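Local coordinates for protein polyketide biosynthesis 3-hydroxy-3-methylglutaryl-ACP synthase PksG (PDB 4YXQ) that catalyses the aldol condensation of an acetyl group carried on acyl carrier protein with a beta-ketothioester polyketide intermediate during biosynthesis of the antibiotic bacillaene, at residues 137-142 / 172-177; 75-80 / 90-95; 126-131 / 177-182; 319-324 / 337-342. All coordinates share one frame; numbering follows the deposited sequence.

Contact 1: residues 137-142 / 172-177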
loop_
_atom_site.group_PDB
_atom_site.type_symbol
_atom_site.label_atom_id
_atom_site.label_comp_id
_atom_site.label_asym_id
_atom_site.label_seq_id
_atom_site.Cartn_x
_atom_site.Cartn_y
_atom_site.Cartn_z
ATOM N N LYS A 137 -13.351 -14.006 1.894
ATOM C CA LYS A 137 -13.744 -12.767 1.237
ATOM C C LYS A 137 -12.686 -11.739 1.559
ATOM O O LYS A 137 -11.894 -11.917 2.482
ATOM C CB LYS A 137 -15.061 -12.269 1.804
ATOM C CG LYS A 137 -16.295 -13.044 1.390
ATOM C CD LYS A 137 -17.459 -12.780 2.351
ATOM C CE LYS A 137 -18.846 -13.047 1.747
ATOM N NZ LYS A 137 -18.920 -14.287 0.931
ATOM N N ALA A 138 -12.688 -10.641 0.820
ATOM C CA ALA A 138 -11.858 -9.485 1.112
ATOM C C ALA A 138 -12.717 -8.228 0.994
ATOM O O ALA A 138 -13.779 -8.254 0.373
ATOM C CB ALA A 138 -10.740 -9.412 0.106
ATOM N N LEU A 139 -12.243 -7.156 1.604
ATOM C CA LEU A 139 -12.922 -5.899 1.639
ATOM C C LEU A 139 -11.901 -4.835 1.271
ATOM O O LEU A 139 -10.884 -4.677 1.951
ATOM C CB LEU A 139 -13.447 -5.606 3.041
ATOM C CG LEU A 139 -14.226 -4.293 3.257
ATOM C CD1 LEU A 139 -15.440 -4.258 2.362
ATOM C CD2 LEU A 139 -14.686 -4.107 4.693
ATOM N N VAL A 140 -12.152 -4.119 0.185
ATOM C CA VAL A 140 -11.208 -3.145 -0.278
ATOM C C VAL A 140 -11.922 -1.833 -0.188
ATOM O O VAL A 140 -13.058 -1.696 -0.650
ATOM C CB VAL A 140 -10.793 -3.430 -1.702
ATOM C CG1 VAL A 140 -9.821 -2.370 -2.194
ATOM C CG2 VAL A 140 -10.195 -4.837 -1.818
ATOM N N ILE A 141 -11.298 -0.881 0.485
ATOM C CA ILE A 141 -11.945 0.396 0.759
ATOM C C ILE A 141 -11.074 1.514 0.242
ATOM O O ILE A 141 -10.023 1.752 0.822
ATOM C CB ILE A 141 -12.195 0.615 2.273
ATOM C CG1 ILE A 141 -13.205 -0.399 2.777
ATOM C CG2 ILE A 141 -12.773 2.013 2.528
ATOM C CD1 ILE A 141 -13.411 -0.398 4.277
ATOM N N ALA A 142 -11.546 2.215 -0.792
ATOM C CA ALA A 142 -10.859 3.382 -1.266
ATOM C C ALA A 142 -11.422 4.589 -0.579
ATOM O O ALA A 142 -12.638 4.841 -0.666
ATOM C CB ALA A 142 -11.006 3.519 -2.748
ATOM N N ALA A 172 -15.750 7.839 -0.168
ATOM C CA ALA A 172 -15.181 6.513 -0.083
ATOM C C ALA A 172 -16.101 5.497 -0.714
ATOM O O ALA A 172 -17.325 5.634 -0.704
ATOM C CB ALA A 172 -14.893 6.149 1.366
ATOM N N VAL A 173 -15.491 4.463 -1.275
ATOM C CA VAL A 173 -16.234 3.379 -1.823
ATOM C C VAL A 173 -15.640 2.088 -1.282
ATOM O O VAL A 173 -14.444 1.892 -1.355
ATOM C CB VAL A 173 -16.159 3.365 -3.338
ATOM C CG1 VAL A 173 -16.920 2.166 -3.884
ATOM C CG2 VAL A 173 -16.704 4.654 -3.902
ATOM N N ALA A 174 -16.504 1.249 -0.720
ATOM C CA ALA A 174 -16.150 -0.011 -0.105
ATOM C C ALA A 174 -16.607 -1.104 -1.000
ATOM O O ALA A 174 -17.731 -1.057 -1.520
ATOM C CB ALA A 174 -16.847 -0.160 1.243
ATOM N N VAL A 175 -15.763 -2.112 -1.160
ATOM C CA VAL A 175 -16.000 -3.118 -2.152
ATOM C C VAL A 175 -15.747 -4.446 -1.523
ATOM O O VAL A 175 -14.634 -4.743 -1.167
ATOM C CB VAL A 175 -15.015 -2.956 -3.317
ATOM C CG1 VAL A 175 -15.320 -3.986 -4.398
ATOM C CG2 VAL A 175 -15.119 -1.560 -3.907
ATOM N N LEU A 176 -16.773 -5.253 -1.399
ATOM C CA LEU A 176 -16.626 -6.604 -0.844
ATOM C C LEU A 176 -16.384 -7.533 -2.009
ATOM O O LEU A 176 -17.174 -7.552 -2.942
ATOM C CB LEU A 176 -17.896 -7.035 -0.128
ATOM C CG LEU A 176 -17.895 -8.405 0.531
ATOM C CD1 LEU A 176 -17.044 -8.408 1.777
ATOM C CD2 LEU A 176 -19.325 -8.796 0.901
ATOM N N VAL A 177 -15.292 -8.271 -1.945
ATOM C CA VAL A 177 -14.844 -9.138 -3.020
ATOM C C VAL A 177 -14.926 -10.582 -2.542
ATOM O O VAL A 177 -14.548 -10.899 -1.408
ATOM C CB VAL A 177 -13.369 -8.845 -3.354
ATOM C CG1 VAL A 177 -12.899 -9.706 -4.497
ATOM C CG2 VAL A 177 -13.175 -7.373 -3.688
#

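Contact 2: residues 75-80 / 90-95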
loop_
_atom_site.group_PDB
_atom_site.type_symbol
_atom_site.label_atom_id
_atom_site.label_comp_id
_atom_site.label_asym_id
_atom_site.label_seq_id
_atom_site.Cartn_x
_atom_site.Cartn_y
_atom_site.Cartn_z
ATOM N N GLU A 75 -11.174 -11.815 5.418
ATOM C CA GLU A 75 -9.807 -12.153 5.838
ATOM C C GLU A 75 -8.738 -11.237 5.239
ATOM O O GLU A 75 -7.545 -11.465 5.418
ATOM C CB GLU A 75 -9.513 -13.606 5.450
ATOM C CG GLU A 75 -10.204 -14.611 6.344
ATOM C CD GLU A 75 -9.996 -16.034 5.879
ATOM O OE1 GLU A 75 -9.009 -16.336 5.165
ATOM O OE2 GLU A 75 -10.848 -16.869 6.216
ATOM N N LEU A 76 -9.165 -10.218 4.517
ATOM C CA LEU A 76 -8.259 -9.271 3.896
ATOM C C LEU A 76 -8.970 -7.945 3.849
ATOM O O LEU A 76 -10.063 -7.837 3.284
ATOM C CB LEU A 76 -7.934 -9.726 2.473
ATOM C CG LEU A 76 -7.043 -8.814 1.633
ATOM C CD1 LEU A 76 -5.666 -8.636 2.289
ATOM C CD2 LEU A 76 -6.915 -9.431 0.241
ATOM N N LEU A 77 -8.359 -6.931 4.451
ATOM C CA LEU A 77 -8.886 -5.567 4.450
ATOM C C LEU A 77 -7.787 -4.665 3.970
ATOM O O LEU A 77 -6.823 -4.413 4.669
ATOM C CB LEU A 77 -9.333 -5.187 5.842
ATOM C CG LEU A 77 -9.642 -3.739 6.073
ATOM C CD1 LEU A 77 -10.829 -3.274 5.274
ATOM C CD2 LEU A 77 -9.965 -3.528 7.524
ATOM N N ILE A 78 -7.935 -4.189 2.750
ATOM C CA ILE A 78 -7.019 -3.268 2.177
ATOM C C ILE A 78 -7.707 -1.928 2.071
ATOM O O ILE A 78 -8.795 -1.838 1.501
ATOM C CB ILE A 78 -6.668 -3.714 0.758
ATOM C CG1 ILE A 78 -6.048 -5.107 0.808
ATOM C CG2 ILE A 78 -5.762 -2.693 0.094
ATOM C CD1 ILE A 78 -5.782 -5.733 -0.553
ATOM N N THR A 79 -7.105 -0.871 2.607
ATOM C CA THR A 79 -7.640 0.478 2.342
ATOM C C THR A 79 -6.698 1.261 1.444
ATOM O O THR A 79 -5.479 1.163 1.536
ATOM C CB THR A 79 -8.218 1.246 3.603
ATOM O OG1 THR A 79 -7.835 2.638 3.599
ATOM C CG2 THR A 79 -7.844 0.652 4.850
ATOM N N CYS A 80 -7.303 1.992 0.528
ATOM C CA CYS A 80 -6.607 2.599 -0.623
ATOM C C CYS A 80 -6.789 4.090 -0.493
ATOM O O CYS A 80 -7.904 4.580 -0.483
ATOM C CB CYS A 80 -7.237 2.082 -1.937
ATOM S SG CYS A 80 -7.322 0.273 -1.991
ATOM N N SER A 90 -1.687 1.882 9.313
ATOM C CA SER A 90 -2.603 1.879 8.214
ATOM C C SER A 90 -3.977 2.322 8.699
ATOM O O SER A 90 -4.371 2.069 9.837
ATOM C CB SER A 90 -2.678 0.498 7.570
ATOM O OG SER A 90 -3.252 -0.457 8.455
ATOM N N LEU A 91 -4.696 3.010 7.825
ATOM C CA LEU A 91 -6.103 3.297 8.065
ATOM C C LEU A 91 -6.858 1.991 8.347
ATOM O O LEU A 91 -7.837 1.999 9.079
ATOM C CB LEU A 91 -6.710 3.958 6.837
ATOM C CG LEU A 91 -6.180 5.321 6.445
ATOM C CD1 LEU A 91 -6.626 5.683 5.032
ATOM C CD2 LEU A 91 -6.652 6.380 7.419
ATOM N N SER A 92 -6.414 0.874 7.758
ATOM C CA SER A 92 -7.109 -0.402 7.955
ATOM C C SER A 92 -7.214 -0.842 9.437
ATOM O O SER A 92 -8.177 -1.504 9.793
ATOM C CB SER A 92 -6.457 -1.539 7.184
ATOM O OG SER A 92 -6.164 -1.208 5.871
ATOM N N THR A 93 -6.243 -0.482 10.290
ATOM C CA THR A 93 -6.317 -0.829 11.704
ATOM C C THR A 93 -7.595 -0.246 12.345
ATOM O O THR A 93 -8.389 -0.984 12.922
ATOM C CB THR A 93 -5.087 -0.350 12.493
ATOM O OG1 THR A 93 -4.933 1.064 12.350
ATOM C CG2 THR A 93 -3.850 -1.008 11.990
ATOM N N TYR A 94 -7.794 1.065 12.228
ATOM C CA TYR A 94 -8.973 1.692 12.804
ATOM C C TYR A 94 -10.250 1.179 12.146
ATOM O O TYR A 94 -11.239 0.922 12.819
ATOM C CB TYR A 94 -8.923 3.180 12.616
ATOM C CG TYR A 94 -7.906 3.883 13.444
ATOM C CD1 TYR A 94 -8.060 3.982 14.807
ATOM C CD2 TYR A 94 -6.801 4.485 12.863
ATOM C CE1 TYR A 94 -7.123 4.633 15.592
ATOM C CE2 TYR A 94 -5.877 5.170 13.639
ATOM C CZ TYR A 94 -6.052 5.243 15.006
ATOM O OH TYR A 94 -5.147 5.907 15.787
ATOM N N ILE A 95 -10.217 0.998 10.839
ATOM C CA ILE A 95 -11.414 0.572 10.140
ATOM C C ILE A 95 -11.826 -0.817 10.573
ATOM O O ILE A 95 -13.015 -1.087 10.771
ATOM C CB ILE A 95 -11.233 0.659 8.610
ATOM C CG1 ILE A 95 -11.157 2.125 8.208
ATOM C CG2 ILE A 95 -12.360 -0.074 7.882
ATOM C CD1 ILE A 95 -10.677 2.359 6.795
#

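Contact 3: residues 126-131 / 177-182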
loop_
_atom_site.group_PDB
_atom_site.type_symbol
_atom_site.label_atom_id
_atom_site.label_comp_id
_atom_site.label_asym_id
_atom_site.label_seq_id
_atom_site.Cartn_x
_atom_site.Cartn_y
_atom_site.Cartn_z
ATOM N N ASN A 126 -6.948 -11.617 -6.650
ATOM C CA ASN A 126 -5.936 -12.684 -6.676
ATOM C C ASN A 126 -5.922 -13.526 -5.393
ATOM O O ASN A 126 -5.633 -14.728 -5.432
ATOM C CB ASN A 126 -4.563 -12.110 -7.005
ATOM C CG ASN A 126 -4.482 -11.582 -8.431
ATOM O OD1 ASN A 126 -5.338 -11.853 -9.241
ATOM N ND2 ASN A 126 -3.442 -10.821 -8.739
ATOM N N PHE A 127 -6.289 -12.933 -4.272
ATOM C CA PHE A 127 -6.476 -13.701 -3.036
ATOM C C PHE A 127 -7.572 -14.735 -3.249
ATOM O O PHE A 127 -7.384 -15.904 -2.968
ATOM C CB PHE A 127 -6.816 -12.743 -1.885
ATOM C CG PHE A 127 -7.136 -13.425 -0.582
ATOM C CD1 PHE A 127 -6.315 -14.414 -0.058
ATOM C CD2 PHE A 127 -8.268 -13.057 0.142
ATOM C CE1 PHE A 127 -6.609 -15.037 1.163
ATOM C CE2 PHE A 127 -8.572 -13.682 1.348
ATOM C CZ PHE A 127 -7.728 -14.658 1.861
ATOM N N ILE A 128 -8.714 -14.297 -3.774
ATOM C CA ILE A 128 -9.810 -15.202 -4.080
ATOM C C ILE A 128 -9.393 -16.272 -5.106
ATOM O O ILE A 128 -9.527 -17.464 -4.837
ATOM C CB ILE A 128 -11.071 -14.450 -4.557
ATOM C CG1 ILE A 128 -11.945 -14.025 -3.383
ATOM C CG2 ILE A 128 -11.981 -15.373 -5.321
ATOM C CD1 ILE A 128 -11.433 -12.855 -2.607
ATOM N N LEU A 129 -8.834 -15.863 -6.250
ATOM C CA LEU A 129 -8.433 -16.834 -7.266
ATOM C C LEU A 129 -7.330 -17.776 -6.772
ATOM O O LEU A 129 -7.288 -18.925 -7.196
ATOM C CB LEU A 129 -7.987 -16.160 -8.566
ATOM C CG LEU A 129 -9.051 -15.363 -9.355
ATOM C CD1 LEU A 129 -8.403 -14.581 -10.464
ATOM C CD2 LEU A 129 -10.124 -16.257 -9.922
ATOM N N SER A 130 -6.439 -17.298 -5.897
ATOM C CA SER A 130 -5.384 -18.169 -5.361
ATOM C C SER A 130 -5.926 -19.348 -4.577
ATOM O O SER A 130 -5.223 -20.326 -4.383
ATOM C CB SER A 130 -4.463 -17.414 -4.445
ATOM O OG SER A 130 -5.080 -17.213 -3.170
ATOM N N GLN A 131 -7.148 -19.240 -4.054
ATOM C CA GLN A 131 -7.711 -20.285 -3.185
ATOM C C GLN A 131 -6.756 -20.704 -2.100
ATOM O O GLN A 131 -6.791 -21.830 -1.652
ATOM C CB GLN A 131 -8.134 -21.529 -3.993
ATOM C CG GLN A 131 -9.352 -21.275 -4.849
ATOM C CD GLN A 131 -10.560 -20.924 -4.009
ATOM O OE1 GLN A 131 -10.862 -19.757 -3.799
ATOM N NE2 GLN A 131 -11.244 -21.938 -3.522
ATOM N N VAL A 177 -15.292 -8.271 -1.945
ATOM C CA VAL A 177 -14.844 -9.138 -3.020
ATOM C C VAL A 177 -14.926 -10.582 -2.542
ATOM O O VAL A 177 -14.548 -10.899 -1.408
ATOM C CB VAL A 177 -13.369 -8.845 -3.354
ATOM C CG1 VAL A 177 -12.899 -9.706 -4.497
ATOM C CG2 VAL A 177 -13.175 -7.373 -3.688
ATOM N N GLY A 178 -15.362 -11.470 -3.423
ATOM C CA GLY A 178 -15.542 -12.873 -3.072
ATOM C C GLY A 178 -15.887 -13.772 -4.242
ATOM O O GLY A 178 -15.819 -13.357 -5.408
ATOM N N GLU A 179 -16.315 -14.985 -3.906
ATOM C CA GLU A 179 -16.459 -16.086 -4.871
ATOM C C GLU A 179 -17.806 -16.162 -5.607
ATOM O O GLU A 179 -17.925 -16.961 -6.523
ATOM C CB GLU A 179 -16.158 -17.431 -4.167
ATOM C CG GLU A 179 -14.727 -17.501 -3.665
ATOM C CD GLU A 179 -14.331 -18.823 -3.021
ATOM O OE1 GLU A 179 -15.153 -19.776 -3.017
ATOM O OE2 GLU A 179 -13.185 -18.903 -2.519
ATOM N N ASN A 180 -18.801 -15.348 -5.206
ATOM C CA ASN A 180 -20.112 -15.239 -5.910
ATOM C C ASN A 180 -20.403 -13.804 -6.320
ATOM O O ASN A 180 -21.336 -13.165 -5.847
ATOM C CB ASN A 180 -21.239 -15.762 -5.046
ATOM C CG ASN A 180 -21.108 -17.242 -4.784
ATOM O OD1 ASN A 180 -21.418 -18.080 -5.653
ATOM N ND2 ASN A 180 -20.625 -17.585 -3.587
ATOM N N PRO A 181 -19.598 -13.282 -7.221
ATOM C CA PRO A 181 -19.724 -11.871 -7.511
ATOM C C PRO A 181 -20.840 -11.544 -8.500
ATOM O O PRO A 181 -20.575 -11.349 -9.675
ATOM C CB PRO A 181 -18.344 -11.535 -8.081
ATOM C CG PRO A 181 -17.963 -12.775 -8.785
ATOM C CD PRO A 181 -18.499 -13.903 -7.958
ATOM N N GLU A 182 -22.070 -11.431 -8.017
ATOM C CA GLU A 182 -23.166 -11.027 -8.883
ATOM C C GLU A 182 -23.064 -9.589 -9.343
ATOM O O GLU A 182 -23.594 -9.268 -10.412
ATOM C CB GLU A 182 -24.531 -11.250 -8.222
ATOM C CG GLU A 182 -24.985 -12.710 -8.128
ATOM C CD GLU A 182 -25.120 -13.426 -9.488
ATOM O OE1 GLU A 182 -25.686 -12.837 -10.459
ATOM O OE2 GLU A 182 -24.664 -14.596 -9.571
#

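Contact 4: residues 319-324 / 337-342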
loop_
_atom_site.group_PDB
_atom_site.type_symbol
_atom_site.label_atom_id
_atom_site.label_comp_id
_atom_site.label_asym_id
_atom_site.label_seq_id
_atom_site.Cartn_x
_atom_site.Cartn_y
_atom_site.Cartn_z
ATOM N N LYS A 319 -24.392 -7.625 -18.789
ATOM C CA LYS A 319 -23.593 -6.737 -19.631
ATOM C C LYS A 319 -22.120 -6.778 -19.167
ATOM O O LYS A 319 -21.845 -6.905 -17.972
ATOM C CB LYS A 319 -24.116 -5.296 -19.512
ATOM C CG LYS A 319 -25.618 -5.078 -19.743
ATOM C CD LYS A 319 -26.046 -5.310 -21.188
ATOM C CE LYS A 319 -27.498 -4.913 -21.447
ATOM N NZ LYS A 319 -27.764 -3.438 -21.344
ATOM N N ARG A 320 -21.195 -6.611 -20.104
ATOM C CA ARG A 320 -19.793 -6.433 -19.788
ATOM C C ARG A 320 -19.382 -4.933 -19.638
ATOM O O ARG A 320 -19.704 -4.107 -20.485
ATOM C CB ARG A 320 -18.940 -7.117 -20.840
ATOM C CG ARG A 320 -17.439 -6.932 -20.614
ATOM C CD ARG A 320 -16.606 -7.930 -21.382
ATOM N NE ARG A 320 -16.461 -9.177 -20.654
ATOM C CZ ARG A 320 -17.007 -10.335 -21.005
ATOM N NH1 ARG A 320 -17.804 -10.438 -22.048
ATOM N NH2 ARG A 320 -16.807 -11.411 -20.244
ATOM N N ILE A 321 -18.694 -4.589 -18.553
ATOM C CA ILE A 321 -18.239 -3.234 -18.342
ATOM C C ILE A 321 -16.721 -3.239 -18.378
ATOM O O ILE A 321 -16.095 -4.119 -17.801
ATOM C CB ILE A 321 -18.700 -2.693 -16.983
ATOM C CG1 ILE A 321 -20.208 -2.806 -16.833
ATOM C CG2 ILE A 321 -18.299 -1.235 -16.789
ATOM C CD1 ILE A 321 -20.681 -2.520 -15.431
ATOM N N GLY A 322 -16.141 -2.263 -19.065
ATOM C CA GLY A 322 -14.690 -2.084 -19.108
ATOM C C GLY A 322 -14.309 -0.929 -18.208
ATOM O O GLY A 322 -14.940 0.105 -18.258
ATOM N N CYS A 323 -13.269 -1.107 -17.390
ATOM C CA CYS A 323 -12.851 -0.104 -16.412
ATOM C C CYS A 323 -11.411 0.308 -16.619
ATOM O O CYS A 323 -10.517 -0.540 -16.692
ATOM C CB CYS A 323 -12.945 -0.662 -15.004
ATOM S SG CYS A 323 -14.559 -1.251 -14.473
ATOM N N PHE A 324 -11.185 1.613 -16.642
ATOM C CA PHE A 324 -9.872 2.182 -16.767
ATOM C C PHE A 324 -9.516 2.929 -15.524
ATOM O O PHE A 324 -10.173 3.892 -15.168
ATOM C CB PHE A 324 -9.775 3.135 -17.971
ATOM C CG PHE A 324 -8.461 3.944 -18.023
ATOM C CD1 PHE A 324 -7.260 3.316 -18.298
ATOM C CD2 PHE A 324 -8.441 5.306 -17.773
ATOM C CE1 PHE A 324 -6.071 4.039 -18.331
ATOM C CE2 PHE A 324 -7.261 6.023 -17.803
ATOM C CZ PHE A 324 -6.075 5.390 -18.064
ATOM N N GLY A 337 -15.424 -6.778 -16.443
ATOM C CA GLY A 337 -16.256 -7.743 -15.731
ATOM C C GLY A 337 -17.704 -7.757 -16.239
ATOM O O GLY A 337 -18.107 -6.876 -16.990
ATOM N N ILE A 338 -18.466 -8.740 -15.778
ATOM C CA ILE A 338 -19.867 -8.868 -16.075
ATOM C C ILE A 338 -20.715 -8.473 -14.869
ATOM O O ILE A 338 -20.397 -8.882 -13.767
ATOM C CB ILE A 338 -20.201 -10.337 -16.383
ATOM C CG1 ILE A 338 -19.497 -10.811 -17.643
ATOM C CG2 ILE A 338 -21.697 -10.535 -16.563
ATOM C CD1 ILE A 338 -19.207 -12.302 -17.578
ATOM N N THR A 339 -21.788 -7.710 -15.068
ATOM C CA THR A 339 -22.753 -7.513 -14.008
ATOM C C THR A 339 -24.121 -7.934 -14.477
ATOM O O THR A 339 -24.501 -7.672 -15.604
ATOM C CB THR A 339 -22.829 -6.070 -13.454
ATOM O OG1 THR A 339 -24.127 -5.493 -13.695
ATOM C CG2 THR A 339 -21.740 -5.200 -14.006
ATOM N N THR A 340 -24.849 -8.604 -13.581
ATOM C CA THR A 340 -26.105 -9.282 -13.910
ATOM C C THR A 340 -27.274 -8.508 -13.358
ATOM O O THR A 340 -27.087 -7.637 -12.504
ATOM C CB THR A 340 -26.146 -10.680 -13.283
ATOM O OG1 THR A 340 -25.998 -10.567 -11.863
ATOM C CG2 THR A 340 -25.035 -11.575 -13.852
ATOM N N PRO A 341 -28.489 -8.806 -13.847
ATOM C CA PRO A 341 -29.684 -8.185 -13.275
ATOM C C PRO A 341 -29.728 -8.335 -11.772
ATOM O O PRO A 341 -30.168 -7.406 -11.089
ATOM C CB PRO A 341 -30.848 -8.949 -13.924
ATOM C CG PRO A 341 -30.246 -9.944 -14.871
ATOM C CD PRO A 341 -28.795 -9.575 -15.060
ATOM N N GLN A 342 -29.272 -9.482 -11.256
ATOM C CA GLN A 342 -29.302 -9.751 -9.795
ATOM C C GLN A 342 -28.313 -8.812 -9.098
ATOM O O GLN A 342 -28.573 -8.312 -8.004
ATOM C CB GLN A 342 -28.941 -11.212 -9.465
ATOM C CG GLN A 342 -29.927 -12.302 -9.909
ATOM C CD GLN A 342 -30.071 -12.476 -11.438
ATOM O OE1 GLN A 342 -31.188 -12.613 -11.939
ATOM N NE2 GLN A 342 -28.953 -12.439 -12.177
#

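Contact 1: residues 137-142 / 172-177
Ile-141 carries CG1 beside its backbone N and anti to its carbonyl carbon (chi1 -66°), which lays that branch alongside the methyl of Ala-174, with Ile-141 CG1 and Ala-174 CB 4.0 Å apart. Leu-139 is rotated differently: CG stands opposite the backbone N (chi1 -179°), and its CD1 branch comes over the neighbouring strand to lie 3.7 Å from Val-175 O. From the other strand, Leu-176 sends CD1 back to within 3.6 Å of Ala-138 O. These leucines thus touch the partner's peptide groups more closely than each other's branches. On the reverse face, Val-140 and Val-177 meet on the diagonal, Val-140 CG2 lying 4.3 Å from Val-177 CG2.

The two segments are adjacent antiparallel strands, with axes 4.6 Å apart and directions 163° apart, in the N-terminal half of the thiolase fold. Six backbone bonds join three hydrogen-bonded pairs, Ala-138 with Val-177, Val-140 with Val-175 and Ala-142 with Val-173. The Val-177 N to Ala-138 O bond (2.8 Å) is almost straight, whereas Val-175 N to Val-140 O, equally short, is clearly bent at the hydrogen. In the non-hydrogen-bonded pairs the chains draw closer, to 4.3 Å between Ile-141 CA and Ala-174 CA. Helix 51-64 packs on the face bearing Ile-141 and Ala-174; helix 116-130 packs on that of Val-140 and Val-177. At one end Lys-137 NZ makes a salt bridge with Glu-7. At the other, the side chain of Ala-142 is about 9 Å from those of Cys-114 and Glu-82, the probable nucleophile and proton donor/acceptor.

Contact 2: residues 75-80 / 90-95
Leu-77 and Thr-79 point their side chains at Ser-92 and Ile-95 within a beta-alpha-beta unit, in which strand 74-80 leads through helix 91-98 to the parallel neighbouring strand 106-111. The segment axes come within 8.1 Å and their directions differ by 124°, so the helix crosses the strand at a steep angle and meets it through a few residues.

Apolar contact is clearest at Leu-77. Its CG is anti to the backbone N (chi1 168°), and the CD2 branch is carried onto the helix, 4.2 Å from Ile-95 CG2. The same CD2 also reaches the backbone, 3.5 Å from Ser-92 O, while Leu-77 CG sits 4.0 Å from Ser-92 CB. Further along the strand, Thr-79 CB is 4.2 Å from Ile-95 CD1. Beyond CB the threonine must be read with caution: its modelled rotation is unusual and puts CG2 implausibly near the serine hydroxyl, so the places of its two branches are doubtful. Val-52 of helix 51-64 packs against Leu-91 and Ile-95.

Polar contacts mostly lead out of the pair. Ser-92 OG is hydrogen-bonded to Phe-108 O, and Leu-91 N to Glu-109 OE1, so the start of the helix is fastened to the third element of the unit as well. Ser-90 OG reaches Gln-112 NE2 of the second subunit, which places this helix start at the dimer interface. Within the first turn, Ser-90 O accepts two bonds from one residue: Thr-93 N at 3.2 Å from Ser-90 O, and Thr-93 OG1 only 2.8 Å from it, nearly in line with the carbonyl.

Contact 3: residues 126-131 / 177-182
Ile-128 and Gly-178 bring their CA atoms to 6.3 Å where the last turn of helix 116-130 passes the end of strand 171-178, just before Gln-131 leaves helical geometry with a positive phi of 49°. Ile-128 is the residue that spans the gap, and its three outer carbons meet three successive residues. CD1 abuts a methyl of Val-177, Ile-128 CD1 to Val-177 CG1 being 4.0 Å. CG1 lies against the backbone of the glycine, 3.8 Å from Gly-178 CA. CG2, anti to the backbone N, takes the aliphatic part of the glutamate, at 3.8 Å from Glu-179 CG.

Helix 116-130 starts just after Cys-114, the probable acyl-carrying nucleophile of this thiolase-fold enzyme, and the contact belongs to its far end, where the helix packs over the sheet. Here Glu-179 and Gln-131 approach from opposite directions, with carboxylate and amide planes 59° apart. The firm partner of Glu-179 OE2 is Gly-135 N, in the loop after the helix. Ala-4 adds to the packing on Ile-128, while Asn-126 touches Ser-130 of the second subunit.

Contact 4: residues 319-324 / 337-342
The beta hairpin of strands 319-327 and 331-339 has its open end here, where Arg-320 and Ile-338 face each other as a non-hydrogen-bonded antiparallel pair. The short strand segments lie 4.7 Å apart at 135°, a strongly twisted crossing. Hydrogen-bonded pairs adjoin that pair before and after: Ile-321 N to Gly-337 O is 2.8 Å, with Gly-337 N returning a bond to Ile-321 O, and Lys-319 and Thr-339 exchange two more, the longer being Lys-319 N to Thr-339 O at 3.2 Å.

Arg-320 starts out along the partner backbone, its CG 3.7 Å from Gly-337 O, and then bends at chi3 (-85°). The bend brings the guanidinium beside the isoleucine, whose CG1 lies over one of its faces, with Arg-320 NH2 3.7 Å from Ile-338 CD1. On the reverse face, Ile-321 and Thr-339 pack together beneath Ile-310 of helix 301-312; the closeness of their tips is doubtful, since the threonine is modelled in an unusual rotation. Where the strand ends, Thr-340 is the N-cap of helix 341-348, its OG1 bonded to Gly-343 N.

Arg-320 NH2 forms a salt bridge with Asp-187 on strand 184-195, which flanks strand 331-339 on its other side. The arginine therefore reaches across a whole strand. Apolar cover on one guanidinium face would limit its rotation, while the Asp-187 carboxylate probably stabilises its positive charge.

How the contacts relate
All four contacts reach one mixed sheet. Along the chain contact 2 comes first; the strands of contact 1 then fall between the two segments of contact 3, meeting the second at Val-177, which both contacts use; contact 4 follows in the C-terminal half of the enzyme. Contacts 1 and 2, with centres 9 Å apart, join through neighbouring strands 74-80 and 137-144, where Leu-139 N is probably bonded to Leu-76 O. Contact 4 is about 26 Å from contact 2 between centres, yet meets contact 3 through the probable Glu-182 OE1 to Thr-340 OG1 bond (2.7 Å), linking the two halves. Contacts 2 and 3 both touch the second subunit, placing this N-terminal region at the dimer interface.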